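Local coordinates for protein monoacylglycerol lipase (Palaeococcus ferrophilus, PDB 6QE2) that hydrolyses monoacylglycerols to free fatty acid and glycerol, as a lipase of the alpha/beta-hydrolase superfamily, at residues W15-H20 with E79-F84; A66-D71 with E98-K103; T92-A97 with E182-E187. All blocks are in the same frame, centred on the assembly; numbering follows the deposited sequence. Where two conformers were deposited one is given.

Contact 1 of 3, residues W15-H20 with E79-F84; sequences WVVLVH and EKPFLF
Val17 is held by Phe82 and Phe84 at its two backbone polar atoms: its N donates to Phe82 O at 2.8 Å, and its O accepts from Phe84 N in a nearly straight bond (N-H...O 174°). Phe82 N to Trp15 O and Val19 N to Phe84 O complete the four bonds of a parallel strand pair. Between them, Val16 CA and Leu18 CA make CA-H...O contacts to Phe82 O and Phe84 O respectively.

The side chains alternate between the two faces. On one, Val16 CG1 rests on Phe84 CB at 4.0 Å, and Leu18 runs alongside Phe84, pointing the same way, with CD1 pressed against the ring edge 3.4 Å from CD2. Leu18 sets CG anti to the backbone N (chi1 170°), as Phe84 does, which carries the leucine branch and the ring off in a common direction. The face of Val17 and Leu83 brings Val17 CB to 3.8 Å from Leu83 CD2, while Val17 CG2 lies beside the Pro81 ring.

Beside Trp15, the carboxylate of Glu79 meets the edge of the indole, its plane 80° from that of the ring, and OE2 stands 3.6 Å from CD1. A water there accepts from Trp15 N and donates to both Glu79 OE2 and Lys80 O, bridging the segments just before the direct backbone bonds start.

These are central strands of the alpha/beta-hydrolase sheet. Strand 42-46 pairs with the other edge of 15-19, and 82-86 runs on toward the probable nucleophile elbow at Ser87. Helix 242-256 covers the face of Val16, Phe82 and Phe84, whereas helices 63-77 and 88-99 pack over that of Val17, Val19 and Leu83.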
loop_
_atom_site.group_PDB
_atom_site.type_symbol
_atom_site.label_atom_id
_atom_site.label_comp_id
_atom_site.label_asym_id
_atom_site.label_seq_id
_atom_site.Cartn_x
_atom_site.Cartn_y
_atom_site.Cartn_z
ATOM N N TRP A 15 15.132 -0.954 -9.205
ATOM C CA TRP A 15 14.622 -1.327 -7.899
ATOM C C TRP A 15 13.118 -1.111 -7.816
ATOM O O TRP A 15 12.569 -0.187 -8.420
ATOM C CB TRP A 15 15.288 -0.512 -6.792
ATOM C CG TRP A 15 16.679 -0.955 -6.493
ATOM C CD1 TRP A 15 17.831 -0.410 -6.965
ATOM C CD2 TRP A 15 17.058 -2.052 -5.660
ATOM N NE1 TRP A 15 18.916 -1.094 -6.467
ATOM C CE2 TRP A 15 18.467 -2.109 -5.663
ATOM C CE3 TRP A 15 16.345 -2.987 -4.902
ATOM C CZ2 TRP A 15 19.174 -3.066 -4.946
ATOM C CZ3 TRP A 15 17.049 -3.937 -4.190
ATOM C CH2 TRP A 15 18.453 -3.973 -4.221
ATOM N N VAL A 16 12.477 -1.926 -6.995
ATOM C CA VAL A 16 11.072 -1.760 -6.690
ATOM C C VAL A 16 11.011 -1.735 -5.170
ATOM O O VAL A 16 11.494 -2.644 -4.524
ATOM C CB VAL A 16 10.180 -2.895 -7.199
ATOM C CG1 VAL A 16 8.758 -2.671 -6.733
ATOM C CG2 VAL A 16 10.205 -2.963 -8.705
ATOM N N VAL A 17 10.462 -0.667 -4.614
ATOM C CA VAL A 17 10.316 -0.546 -3.175
ATOM C C VAL A 17 8.920 -1.018 -2.825
ATOM O O VAL A 17 7.951 -0.527 -3.365
ATOM C CB VAL A 17 10.506 0.893 -2.685
ATOM C CG1 VAL A 17 10.267 0.966 -1.192
ATOM C CG2 VAL A 17 11.899 1.389 -3.015
ATOM N N LEU A 18 8.843 -1.977 -1.918
ATOM C CA LEU A 18 7.580 -2.554 -1.504
ATOM C C LEU A 18 7.072 -1.933 -0.215
ATOM O O LEU A 18 7.768 -1.915 0.777
ATOM C CB LEU A 18 7.739 -4.057 -1.317
ATOM C CG LEU A 18 6.562 -4.755 -0.650
ATOM C CD1 LEU A 18 5.521 -5.093 -1.695
ATOM C CD2 LEU A 18 7.010 -6.003 0.072
ATOM N N VAL A 19 5.840 -1.446 -0.248
ATOM C CA VAL A 19 5.220 -0.785 0.888
ATOM C C VAL A 19 3.925 -1.504 1.265
ATOM O O VAL A 19 2.932 -1.397 0.567
ATOM C CB VAL A 19 4.942 0.687 0.552
ATOM C CG1 VAL A 19 4.464 1.438 1.772
ATOM C CG2 VAL A 19 6.188 1.338 -0.014
ATOM N N HIS A 20 3.960 -2.241 2.382
ATOM C CA HIS A 20 2.807 -3.038 2.828
ATOM C C HIS A 20 1.750 -2.135 3.479
ATOM O O HIS A 20 1.917 -0.928 3.608
ATOM C CB HIS A 20 3.250 -4.184 3.779
ATOM C CG HIS A 20 3.748 -3.749 5.138
ATOM N ND1 HIS A 20 2.890 -3.244 6.110
ATOM C CD2 HIS A 20 4.978 -3.768 5.696
ATOM C CE1 HIS A 20 3.580 -2.960 7.196
ATOM N NE2 HIS A 20 4.851 -3.275 6.978
ATOM N N GLU A 79 19.463 5.823 -6.610
ATOM C CA GLU A 79 18.817 5.885 -7.913
ATOM C C GLU A 79 17.315 5.907 -7.693
ATOM O O GLU A 79 16.850 5.643 -6.583
ATOM C CB GLU A 79 19.244 4.710 -8.795
ATOM C CG GLU A 79 18.856 3.378 -8.253
ATOM C CD GLU A 79 19.353 2.250 -9.152
ATOM O OE1 GLU A 79 20.566 1.982 -9.139
ATOM O OE2 GLU A 79 18.515 1.628 -9.883
ATOM N N LYS A 80 16.581 6.271 -8.764
ATOM C CA LYS A 80 15.112 6.390 -8.715
ATOM C C LYS A 80 14.499 5.000 -8.779
ATOM O O LYS A 80 14.774 4.263 -9.740
ATOM C CB LYS A 80 14.597 7.248 -9.876
ATOM C CG LYS A 80 15.016 8.702 -9.768
ATOM C CD LYS A 80 14.587 9.570 -10.933
ATOM C CE LYS A 80 15.084 11.003 -10.699
ATOM N NZ LYS A 80 14.414 12.000 -11.559
ATOM N N PRO A 81 13.681 4.582 -7.789
ATOM C CA PRO A 81 13.021 3.274 -7.877
ATOM C C PRO A 81 11.612 3.349 -8.387
ATOM O O PRO A 81 11.048 4.442 -8.526
ATOM C CB PRO A 81 13.031 2.788 -6.430
ATOM C CG PRO A 81 12.752 4.113 -5.679
ATOM C CD PRO A 81 13.402 5.235 -6.481
ATOM N N PHE A 82 11.058 2.192 -8.713
ATOM C CA PHE A 82 9.609 2.066 -8.766
ATOM C C PHE A 82 9.076 1.835 -7.358
ATOM O O PHE A 82 9.761 1.274 -6.504
ATOM C CB PHE A 82 9.196 0.903 -9.668
ATOM C CG PHE A 82 9.470 1.136 -11.126
ATOM C CD1 PHE A 82 10.647 0.688 -11.704
ATOM C CD2 PHE A 82 8.547 1.795 -11.919
ATOM C CE1 PHE A 82 10.893 0.897 -13.052
ATOM C CE2 PHE A 82 8.789 2.004 -13.261
ATOM C CZ PHE A 82 9.967 1.556 -13.826
ATOM N N LEU A 83 7.835 2.262 -7.118
ATOM C CA LEU A 83 7.147 1.984 -5.864
ATOM C C LEU A 83 5.984 1.029 -6.097
ATOM O O LEU A 83 5.241 1.172 -7.071
ATOM C CB LEU A 83 6.611 3.268 -5.223
ATOM C CG LEU A 83 7.579 4.419 -4.969
ATOM C CD1 LEU A 83 6.828 5.565 -4.307
ATOM C CD2 LEU A 83 8.720 3.956 -4.094
ATOM N N PHE A 84 5.831 0.054 -5.202
ATOM C CA PHE A 84 4.653 -0.805 -5.155
ATOM C C PHE A 84 4.088 -0.759 -3.747
ATOM O O PHE A 84 4.801 -1.068 -2.787
ATOM C CB PHE A 84 4.973 -2.256 -5.532
ATOM C CG PHE A 84 3.791 -3.171 -5.382
ATOM C CD1 PHE A 84 2.885 -3.315 -6.414
ATOM C CD2 PHE A 84 3.555 -3.847 -4.193
ATOM C CE1 PHE A 84 1.776 -4.126 -6.274
ATOM C CE2 PHE A 84 2.448 -4.664 -4.051
ATOM C CZ PHE A 84 1.562 -4.802 -5.093
HETATM O O HOH W 1 15.889 1.840 -9.756
#

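Contact 2 of 3, residues A66-D71 with E98-K103; sequences AMKIID and ETRPDK
Met67 lies over one face of the Arg100 guanidinium group, its CB 3.5 Å above the plane and offset toward the rim. Further out, Met67 SD reaches 3.7 Å from Thr99 OG1, and the bend at chi3 (-74°) turns CE toward Arg100 NH1. Met67 thereby touches both Arg100 and Thr99, the last helical residue of 88-99.

Lys68, next along, approaches Arg100 chiefly through solvent: a water accepts from Arg100 NH2 and, weakly, from Lys68 NZ, so the two positive groups share a water and do not touch.

Helix 63-77 and helix 88-99, joined here, flank the same face of the central sheet in the alpha/beta-hydrolase fold, and Arg100 is the first residue beyond the helical part of 88-99. It opens a type I turn that ends at Lys103.

Asp71 forms a salt bridge with Arg100, which grips it side-on: Arg100 NE donates to Asp71 OD1 at 3.0 Å and NH2 to OD2 at 2.8 Å, both oxygens being met on their syn sides. The carboxylate and guanidinium planes are 35° apart, and NH2 lies 33° out of the carboxylate plane. Asp71 OD1 is also hydrogen-bonded to Tyr96 OH, so this oxygen has two partners. Arg100 NH1 donates to Thr99 OG1 at 3.0 Å, which helps to fix the rotation of the guanidinium; that hydroxyl is in turn tied to Arg95 O. At the end of the segment, a second water accepts from Lys103 NZ and donates to Asp71 O.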
loop_
_atom_site.group_PDB
_atom_site.type_symbol
_atom_site.label_atom_id
_atom_site.label_comp_id
_atom_site.label_asym_id
_atom_site.label_seq_id
_atom_site.Cartn_x
_atom_site.Cartn_y
_atom_site.Cartn_z
ATOM N N ALA A 66 6.178 6.764 7.016
ATOM C CA ALA A 66 6.508 5.831 5.949
ATOM C C ALA A 66 7.162 6.533 4.760
ATOM O O ALA A 66 8.096 6.017 4.179
ATOM C CB ALA A 66 5.280 5.069 5.500
ATOM N N MET A 67 6.684 7.721 4.410
ATOM C CA MET A 67 7.277 8.461 3.299
ATOM C C MET A 67 8.717 8.866 3.606
ATOM O O MET A 67 9.543 8.882 2.724
ATOM C CB MET A 67 6.426 9.655 2.901
ATOM C CG MET A 67 5.070 9.261 2.360
ATOM S SD MET A 67 4.276 10.582 1.452
ATOM C CE MET A 67 3.768 11.675 2.766
ATOM N N LYS A 68 9.016 9.181 4.863
ATOM C CA LYS A 68 10.380 9.502 5.257
ATOM C C LYS A 68 11.256 8.248 5.171
ATOM O O LYS A 68 12.423 8.336 4.849
ATOM C CB LYS A 68 10.424 10.109 6.654
ATOM C CG LYS A 68 10.014 11.566 6.665
ATOM C CD LYS A 68 10.046 12.162 8.055
ATOM C CE LYS A 68 9.569 13.605 8.030
ATOM N NZ LYS A 68 8.088 13.701 7.938
ATOM N N ILE A 69 10.685 7.086 5.462
ATOM C CA ILE A 69 11.404 5.828 5.340
ATOM C C ILE A 69 11.743 5.619 3.862
ATOM O O ILE A 69 12.853 5.263 3.521
ATOM C CB ILE A 69 10.592 4.648 5.891
ATOM C CG1 ILE A 69 10.549 4.712 7.416
ATOM C CG2 ILE A 69 11.182 3.323 5.448
ATOM C CD1 ILE A 69 9.468 3.859 8.031
ATOM N N ILE A 70 10.787 5.896 2.985
ATOM C CA ILE A 70 11.017 5.772 1.550
ATOM C C ILE A 70 12.121 6.737 1.104
ATOM O O ILE A 70 12.952 6.383 0.295
ATOM C CB ILE A 70 9.735 5.989 0.734
ATOM C CG1 ILE A 70 8.712 4.900 1.050
ATOM C CG2 ILE A 70 10.043 6.005 -0.751
ATOM C CD1 ILE A 70 7.318 5.227 0.577
ATOM N N ASP A 71 12.130 7.949 1.651
ATOM C CA ASP A 71 13.172 8.925 1.365
ATOM C C ASP A 71 14.532 8.305 1.658
ATOM O O ASP A 71 15.433 8.368 0.851
ATOM C CB ASP A 71 13.030 10.153 2.261
ATOM C CG ASP A 71 11.966 11.110 1.798
ATOM O OD1 ASP A 71 11.568 11.076 0.628
ATOM O OD2 ASP A 71 11.539 11.922 2.628
ATOM N N GLU A 98 3.152 12.146 -5.174
ATOM C CA GLU A 98 2.656 13.514 -5.195
ATOM C C GLU A 98 3.623 14.485 -4.528
ATOM O O GLU A 98 3.793 15.614 -4.999
ATOM C CB GLU A 98 1.294 13.568 -4.509
ATOM C CG GLU A 98 0.210 12.985 -5.380
ATOM C CD GLU A 98 -1.102 12.780 -4.670
ATOM O OE1 GLU A 98 -1.164 12.944 -3.436
ATOM O OE2 GLU A 98 -2.082 12.447 -5.361
ATOM N N THR A 99 4.267 14.068 -3.438
ATOM C CA THR A 99 5.090 14.973 -2.643
ATOM C C THR A 99 6.580 14.894 -2.952
ATOM O O THR A 99 7.312 15.829 -2.609
ATOM C CB THR A 99 4.871 14.702 -1.154
ATOM O OG1 THR A 99 5.185 13.336 -0.875
ATOM C CG2 THR A 99 3.412 14.976 -0.768
ATOM N N ARG A 100 7.048 13.802 -3.557
ATOM C CA ARG A 100 8.406 13.686 -4.091
ATOM C C ARG A 100 8.319 13.313 -5.570
ATOM O O ARG A 100 8.811 12.255 -5.983
ATOM C CB ARG A 100 9.216 12.644 -3.322
ATOM C CG ARG A 100 9.609 13.021 -1.896
ATOM C CD ARG A 100 8.460 12.840 -0.885
ATOM N NE ARG A 100 8.962 12.650 0.480
ATOM C CZ ARG A 100 8.236 12.830 1.584
ATOM N NH1 ARG A 100 6.964 13.207 1.499
ATOM N NH2 ARG A 100 8.784 12.630 2.781
ATOM N N PRO A 101 7.707 14.167 -6.400
ATOM C CA PRO A 101 7.278 13.715 -7.736
ATOM C C PRO A 101 8.409 13.290 -8.648
ATOM O O PRO A 101 8.190 12.451 -9.532
ATOM C CB PRO A 101 6.540 14.937 -8.308
ATOM C CG PRO A 101 6.341 15.869 -7.171
ATOM C CD PRO A 101 7.399 15.590 -6.172
ATOM N N ASP A 102 9.577 13.890 -8.500
ATOM C CA ASP A 102 10.688 13.597 -9.390
ATOM C C ASP A 102 11.659 12.534 -8.902
ATOM O O ASP A 102 12.667 12.299 -9.537
ATOM C CB ASP A 102 11.462 14.885 -9.690
ATOM C CG ASP A 102 10.579 15.982 -10.258
ATOM O OD1 ASP A 102 9.731 15.687 -11.109
ATOM O OD2 ASP A 102 10.737 17.145 -9.859
ATOM N N LYS A 103 11.339 11.884 -7.792
ATOM C CA LYS A 103 12.223 10.884 -7.209
ATOM C C LYS A 103 11.970 9.414 -7.559
ATOM O O LYS A 103 12.722 8.553 -7.137
ATOM C CB LYS A 103 12.236 11.045 -5.690
ATOM C CG LYS A 103 12.887 12.324 -5.216
ATOM C CD LYS A 103 12.869 12.431 -3.700
ATOM C CE LYS A 103 13.822 11.452 -3.038
ATOM N NZ LYS A 103 15.236 11.758 -3.391
HETATM O O HOH W 2 6.745 12.939 4.915
HETATM O O HOH W 3 15.800 10.682 -0.756
#

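Contact 3 of 3, residues T92-A97 with E182-E187; sequences TVIRYA and ERAHKE
Glu187 OE1 is gripped by Arg95 NH1, which donates to it at 3.0 Å in a nearly straight bond, and by Arg190 in a second salt bridge. NH1 comes from above the carboxylate plane, although the oxygen lies close to the guanidinium plane of Arg95; the two flat groups are turned 84° apart. In this alpha/beta-hydrolase the salt bridge ties helix 88-99, which follows the probable nucleophile elbow, to the residue just past the C-terminal end of helix 171-186. The short segments of these helices cross at 42°, with their axes 9.6 Å apart.

Arg95 reaches Ala184 by folding: its chain bends at chi2 (-72°) and again at chi3, so that Arg95 CD passes over the backbone of Ala184, 3.8 Å from its N. Beyond CD, the guanidinium lies with one face under Arg183 CB, which sits over its centre 3.7 Å above the plane. Glu98 takes a salt bridge from NH1 as well, and Asn180 takes the NE bond, so several acceptors hold the flat group in place. Replacing Arg95 by a leucine would probably leave Glu187 and Glu98 without this shared positive partner and Arg183 CB without the flat surface beneath it.

Ile94 adds a small apolar contact, its CG2 4.3 Å from Ala184 CB. Arg183 stretches outward, its own guanidinium paired with Asp179 and steeply turned from that of Arg95. Two waters join in at the edge of the Arg95 guanidinium: one accepts from Arg95 NH2 and Arg183 NH1, while the other accepts from Arg95 NH2 and donates to Glu187 OE2 at 2.8 Å.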
loop_
_atom_site.group_PDB
_atom_site.type_symbol
_atom_site.label_atom_id
_atom_site.label_comp_id
_atom_site.label_asym_id
_atom_site.label_seq_id
_atom_site.Cartn_x
_atom_site.Cartn_y
_atom_site.Cartn_z
ATOM N N THR A 92 0.066 5.381 0.523
ATOM C CA THR A 92 1.376 5.948 0.833
ATOM C C THR A 92 2.200 6.187 -0.428
ATOM O O THR A 92 2.825 7.244 -0.580
ATOM C CB THR A 92 2.106 5.018 1.803
ATOM O OG1 THR A 92 1.345 4.904 3.017
ATOM C CG2 THR A 92 3.494 5.555 2.133
ATOM N N VAL A 93 2.223 5.221 -1.351
ATOM C CA VAL A 93 3.055 5.409 -2.536
ATOM C C VAL A 93 2.450 6.460 -3.465
ATOM O O VAL A 93 3.180 7.188 -4.148
ATOM C CB VAL A 93 3.304 4.065 -3.253
ATOM C CG1 VAL A 93 4.086 3.141 -2.342
ATOM C CG2 VAL A 93 1.997 3.404 -3.685
ATOM N N ILE A 94 1.123 6.590 -3.484
ATOM C CA ILE A 94 0.509 7.682 -4.229
ATOM C C ILE A 94 0.895 9.026 -3.615
ATOM O O ILE A 94 1.256 9.972 -4.324
ATOM C CB ILE A 94 -1.018 7.490 -4.283
ATOM C CG1 ILE A 94 -1.346 6.295 -5.182
ATOM C CG2 ILE A 94 -1.702 8.758 -4.783
ATOM C CD1 ILE A 94 -2.763 5.792 -5.050
ATOM N N ARG A 95 0.833 9.133 -2.284
ATOM C CA ARG A 95 1.238 10.376 -1.634
ATOM C C ARG A 95 2.716 10.663 -1.854
ATOM O O ARG A 95 3.108 11.827 -1.989
ATOM C CB ARG A 95 0.918 10.325 -0.143
ATOM C CG ARG A 95 -0.577 10.341 0.163
ATOM C CD ARG A 95 -1.216 11.716 -0.101
ATOM N NE ARG A 95 -0.619 12.756 0.738
ATOM C CZ ARG A 95 -0.189 13.932 0.289
ATOM N NH1 ARG A 95 -0.309 14.241 -0.998
ATOM N NH2 ARG A 95 0.348 14.810 1.131
ATOM N N TYR A 96 3.544 9.619 -1.915
ATOM C CA TYR A 96 4.954 9.831 -2.217
ATOM C C TYR A 96 5.131 10.354 -3.638
ATOM O O TYR A 96 5.913 11.285 -3.869
ATOM C CB TYR A 96 5.742 8.540 -2.017
ATOM C CG TYR A 96 7.223 8.816 -1.889
ATOM C CD1 TYR A 96 7.792 9.076 -0.649
ATOM C CD2 TYR A 96 8.042 8.870 -3.011
ATOM C CE1 TYR A 96 9.139 9.358 -0.519
ATOM C CE2 TYR A 96 9.400 9.144 -2.887
ATOM C CZ TYR A 96 9.937 9.392 -1.641
ATOM O OH TYR A 96 11.279 9.674 -1.505
ATOM N N ALA A 97 4.402 9.777 -4.599
ATOM C CA ALA A 97 4.469 10.252 -5.975
ATOM C C ALA A 97 3.986 11.686 -6.110
ATOM O O ALA A 97 4.390 12.385 -7.046
ATOM C CB ALA A 97 3.657 9.329 -6.889
ATOM N N GLU A 182 -7.770 12.282 1.771
ATOM C CA GLU A 182 -8.212 13.535 1.173
ATOM C C GLU A 182 -7.119 14.172 0.324
ATOM O O GLU A 182 -7.372 14.609 -0.808
ATOM C CB GLU A 182 -8.635 14.498 2.279
ATOM C CG GLU A 182 -9.937 14.103 2.943
ATOM C CD GLU A 182 -10.450 15.204 3.857
ATOM O OE1 GLU A 182 -11.680 15.443 3.876
ATOM O OE2 GLU A 182 -9.618 15.834 4.548
ATOM N N ARG A 183 -5.897 14.250 0.869
ATOM C CA ARG A 183 -4.832 14.937 0.155
ATOM C C ARG A 183 -4.462 14.189 -1.118
ATOM O O ARG A 183 -4.020 14.815 -2.089
ATOM C CB ARG A 183 -3.612 15.100 1.043
ATOM C CG ARG A 183 -3.903 16.022 2.209
ATOM C CD ARG A 183 -2.608 16.130 2.993
ATOM N NE ARG A 183 -2.768 16.987 4.156
ATOM C CZ ARG A 183 -1.889 17.056 5.153
ATOM N NH1 ARG A 183 -0.797 16.285 5.152
ATOM N NH2 ARG A 183 -2.124 17.870 6.176
ATOM N N ALA A 184 -4.677 12.864 -1.137
ATOM C CA ALA A 184 -4.288 12.089 -2.321
ATOM C C ALA A 184 -5.103 12.535 -3.516
ATOM O O ALA A 184 -4.593 12.622 -4.637
ATOM C CB ALA A 184 -4.475 10.583 -2.094
ATOM N N HIS A 185 -6.374 12.868 -3.285
ATOM C CA HIS A 185 -7.201 13.361 -4.374
ATOM C C HIS A 185 -6.880 14.812 -4.703
ATOM O O HIS A 185 -6.784 15.175 -5.880
ATOM C CB HIS A 185 -8.670 13.193 -4.009
ATOM C CG HIS A 185 -9.103 11.764 -3.912
ATOM N ND1 HIS A 185 -9.345 10.985 -5.023
ATOM C CD2 HIS A 185 -9.337 10.972 -2.840
ATOM C CE1 HIS A 185 -9.713 9.775 -4.640
ATOM N NE2 HIS A 185 -9.716 9.743 -3.319
ATOM N N LYS A 186 -6.683 15.649 -3.679
ATOM C CA LYS A 186 -6.469 17.075 -3.914
ATOM C C LYS A 186 -5.191 17.334 -4.701
ATOM O O LYS A 186 -5.142 18.252 -5.530
ATOM C CB LYS A 186 -6.435 17.831 -2.586
ATOM C CG LYS A 186 -7.792 17.964 -1.927
ATOM C CD LYS A 186 -7.699 18.723 -0.616
ATOM C CE LYS A 186 -9.066 18.870 0.024
ATOM N NZ LYS A 186 -8.990 19.543 1.352
ATOM N N GLU A 187 -4.147 16.536 -4.464
ATOM C CA GLU A 187 -2.841 16.747 -5.071
ATOM C C GLU A 187 -2.566 15.800 -6.237
ATOM O O GLU A 187 -1.402 15.627 -6.619
ATOM C CB GLU A 187 -1.748 16.620 -4.009
ATOM C CG GLU A 187 -1.946 17.559 -2.831
ATOM C CD GLU A 187 -0.778 17.562 -1.862
ATOM O OE1 GLU A 187 0.251 16.908 -2.143
ATOM O OE2 GLU A 187 -0.891 18.223 -0.807
HETATM O O HOH W 4 0.946 14.173 3.894
HETATM O O HOH W 5 1.211 17.737 0.904
#

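Contact 1 belongs to the core of the sheet and is built of backbone bonds and apolar side chains; contact 2, nearer the surface, and the mostly buried contact 3 rely on arginine-carboxylate salt bridges, each with one partner in a helix and the other just past the end of one. Both of these use helix 88-99, from different sides: 66-71 meets the end of that helix and the turn after it, whereas 182-187 packs against an earlier part. The helix also lies on contact 1, with Val93 against Val19 and Leu83. Water enters all three, bridging backbone and carboxylate in contact 1 and, in contacts 2 and 3, linking charged side chains to each other or, at Lys103, to a backbone carbonyl.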